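Local coordinates for glycosyl hydrolases family 2, sugar binding domain protein (Bacteroides uniformis str. 3978 T3 ii, PDB 6D1P) that is a beta-glucuronidase of glycosyl hydrolase family 2, from a human gut bacterium, and probably cleaves glucuronic acid from O-linked glucuronides, at residues Phe37-Met42 with Ala75-Asp80. Residues are numbered along the deposited sequence; the frame is centred on the assembly and turned at random.
Sequences FIRQDM and AEDAVD. With K (potassium ion), chain J.
Asp77 OD2 has three partners: the backbone N of Tyr86, which is its strongest, the guanidinium of Arg39 and a water. Arg39 NH1 lies 3.0 Å from Asp77 OD2, a salt bridge whose hydrogen bond is weak because the N-H···O angle is only 130°. The two flat groups do not meet as a two-pronged pair: their planes are 37° apart and OD2 approaches the guanidinium obliquely. A water closes the other half of the link, accepting from Arg39 NH2 at 3.1 Å and donating to Asp77 OD2 at 2.8 Å, so a single carboxylate oxygen serves both terminal nitrogens, NH1 directly and NH2 through the water. The arginine helps to span the 12.3 Å from Arg39 CA to Asp77 CA: its chain runs extended through chi1 and chi2, and the bend at chi3 (86°) sets the tilt at which NH1 meets OD2. NH1 also bonds Phe73 O, while Asp77 OD1 takes Asn74 ND2; these second bonds would restrict the rotation of both groups. The arginine and the Tyr86 N-H would probably favour the ionised carboxylate.

The backbone behind this carboxylate curls round a potassium ion, held by Asp77 O and Asp80 O at 2.8 Å each, by Ala78 O, by a water and by Val83 O. Asp77 thus faces two ways, carbonyl to the metal and carboxylate to Arg39. Arg39, centre of an inverse gamma turn, follows directly on strand 35-38, which is flanked by strands 65-67 and 89-96 in an antiparallel sheet of the sugar-binding domain; the bridge ties its end to the potassium-binding loop joining those two flanking strands, where Ala78 and Val79 pack on Ser582 of strand 581-582.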
loop_
_atom_site.group_PDB
_atom_site.type_symbol
_atom_site.label_atom_id
_atom_site.label_comp_id
_atom_site.label_asym_id
_atom_site.label_seq_id
_atom_site.Cartn_x
_atom_site.Cartn_y
_atom_site.Cartn_z
ATOM N N PHE A 37 -12.532 -7.574 -3.888
ATOM C CA PHE A 37 -11.969 -6.249 -3.692
ATOM C C PHE A 37 -10.457 -6.288 -3.901
ATOM O O PHE A 37 -9.808 -7.269 -3.539
ATOM C CB PHE A 37 -12.314 -5.722 -2.292
ATOM C CG PHE A 37 -11.423 -4.628 -1.845
ATOM C CD1 PHE A 37 -11.597 -3.337 -2.336
ATOM C CD2 PHE A 37 -10.376 -4.888 -0.975
ATOM C CE1 PHE A 37 -10.738 -2.317 -1.964
ATOM C CE2 PHE A 37 -9.522 -3.872 -0.586
ATOM C CZ PHE A 37 -9.708 -2.581 -1.078
ATOM N N ILE A 38 -9.896 -5.225 -4.488
ATOM C CA ILE A 38 -8.444 -5.078 -4.587
ATOM C C ILE A 38 -8.093 -3.625 -4.313
ATOM O O ILE A 38 -8.777 -2.718 -4.790
ATOM C CB ILE A 38 -7.894 -5.547 -5.963
ATOM C CG1 ILE A 38 -6.377 -5.590 -5.944
ATOM C CG2 ILE A 38 -8.318 -4.638 -7.104
ATOM C CD1 ILE A 38 -5.792 -6.198 -7.207
ATOM N N ARG A 39 -7.024 -3.397 -3.559
ATOM C CA ARG A 39 -6.684 -2.041 -3.120
ATOM C C ARG A 39 -5.668 -1.367 -4.057
ATOM O O ARG A 39 -4.550 -1.006 -3.686
ATOM C CB ARG A 39 -6.185 -2.066 -1.682
ATOM C CG ARG A 39 -6.141 -0.677 -1.098
ATOM C CD ARG A 39 -5.907 -0.706 0.368
ATOM N NE ARG A 39 -4.481 -0.761 0.692
ATOM C CZ ARG A 39 -4.023 -0.593 1.932
ATOM N NH1 ARG A 39 -4.887 -0.346 2.940
ATOM N NH2 ARG A 39 -2.716 -0.646 2.168
ATOM N N GLN A 40 -6.107 -1.162 -5.292
ATOM C CA GLN A 40 -5.315 -0.485 -6.310
ATOM C C GLN A 40 -6.216 -0.239 -7.505
ATOM O O GLN A 40 -7.321 -0.778 -7.597
ATOM C CB GLN A 40 -4.086 -1.286 -6.726
ATOM C CG GLN A 40 -4.403 -2.625 -7.388
ATOM C CD GLN A 40 -3.137 -3.315 -7.874
ATOM O OE1 GLN A 40 -2.458 -4.002 -7.112
ATOM N NE2 GLN A 40 -2.800 -3.106 -9.130
ATOM N N ASP A 41 -5.749 0.623 -8.393
ATOM C CA ASP A 41 -6.460 0.854 -9.630
ATOM C C ASP A 41 -6.178 -0.308 -10.563
ATOM O O ASP A 41 -5.148 -0.978 -10.450
ATOM C CB ASP A 41 -6.014 2.166 -10.273
ATOM C CG ASP A 41 -7.133 2.866 -11.055
ATOM O OD1 ASP A 41 -8.311 2.440 -10.997
ATOM O OD2 ASP A 41 -6.826 3.857 -11.747
ATOM N N MET A 42 -7.092 -0.548 -11.487
ATOM C CA MET A 42 -6.832 -1.525 -12.525
ATOM C C MET A 42 -6.598 -0.797 -13.842
ATOM O O MET A 42 -6.836 0.406 -13.958
ATOM C CB MET A 42 -7.980 -2.527 -12.602
ATOM C CG MET A 42 -8.110 -3.293 -11.300
ATOM S SD MET A 42 -6.686 -4.388 -11.031
ATOM C CE MET A 42 -7.060 -5.683 -12.232
ATOM N N ALA A 75 -9.584 -0.513 7.439
ATOM C CA ALA A 75 -9.994 -1.326 8.577
ATOM C C ALA A 75 -8.847 -1.558 9.553
ATOM O O ALA A 75 -9.058 -1.604 10.769
ATOM C CB ALA A 75 -10.554 -2.665 8.080
ATOM N N GLU A 76 -7.635 -1.701 9.052
ATOM C CA GLU A 76 -6.506 -1.872 9.954
ATOM C C GLU A 76 -5.471 -0.764 9.864
ATOM O O GLU A 76 -4.888 -0.397 10.893
ATOM C CB GLU A 76 -5.809 -3.224 9.697
ATOM C CG GLU A 76 -6.355 -4.361 10.547
ATOM C CD GLU A 76 -5.399 -5.560 10.632
ATOM O OE1 GLU A 76 -5.754 -6.553 11.333
ATOM O OE2 GLU A 76 -4.301 -5.503 10.008
ATOM N N ASP A 77 -5.190 -0.235 8.666
ATOM C CA ASP A 77 -4.033 0.638 8.561
ATOM C C ASP A 77 -4.295 2.042 9.106
ATOM O O ASP A 77 -3.332 2.808 9.263
ATOM C CB ASP A 77 -3.495 0.672 7.103
ATOM C CG ASP A 77 -4.341 1.519 6.127
ATOM O OD1 ASP A 77 -5.428 2.021 6.463
ATOM O OD2 ASP A 77 -3.901 1.682 4.970
ATOM N N ALA A 78 -5.548 2.392 9.443
ATOM C CA ALA A 78 -5.774 3.693 10.070
ATOM C C ALA A 78 -4.961 3.820 11.348
ATOM O O ALA A 78 -4.399 4.881 11.621
ATOM C CB ALA A 78 -7.265 3.928 10.356
ATOM N N VAL A 79 -4.868 2.744 12.131
ATOM C CA VAL A 79 -4.177 2.789 13.413
ATOM C C VAL A 79 -2.897 1.970 13.419
ATOM O O VAL A 79 -2.238 1.890 14.463
ATOM C CB VAL A 79 -5.097 2.354 14.573
ATOM C CG1 VAL A 79 -6.312 3.318 14.720
ATOM C CG2 VAL A 79 -5.554 0.909 14.395
ATOM N N ASP A 80 -2.515 1.369 12.301
ATOM C CA ASP A 80 -1.197 0.755 12.207
ATOM C C ASP A 80 -0.141 1.808 12.510
ATOM O O ASP A 80 -0.054 2.803 11.783
ATOM C CB ASP A 80 -0.980 0.189 10.815
ATOM C CG ASP A 80 0.330 -0.596 10.684
ATOM O OD1 ASP A 80 1.406 -0.161 11.184
ATOM O OD2 ASP A 80 0.257 -1.668 10.059
HETATM K K K J . -1.683 4.745 10.492
HETATM O O HOH W 1 -1.230 1.046 4.309
HETATM O O HOH W 2 -2.240 7.112 8.998
#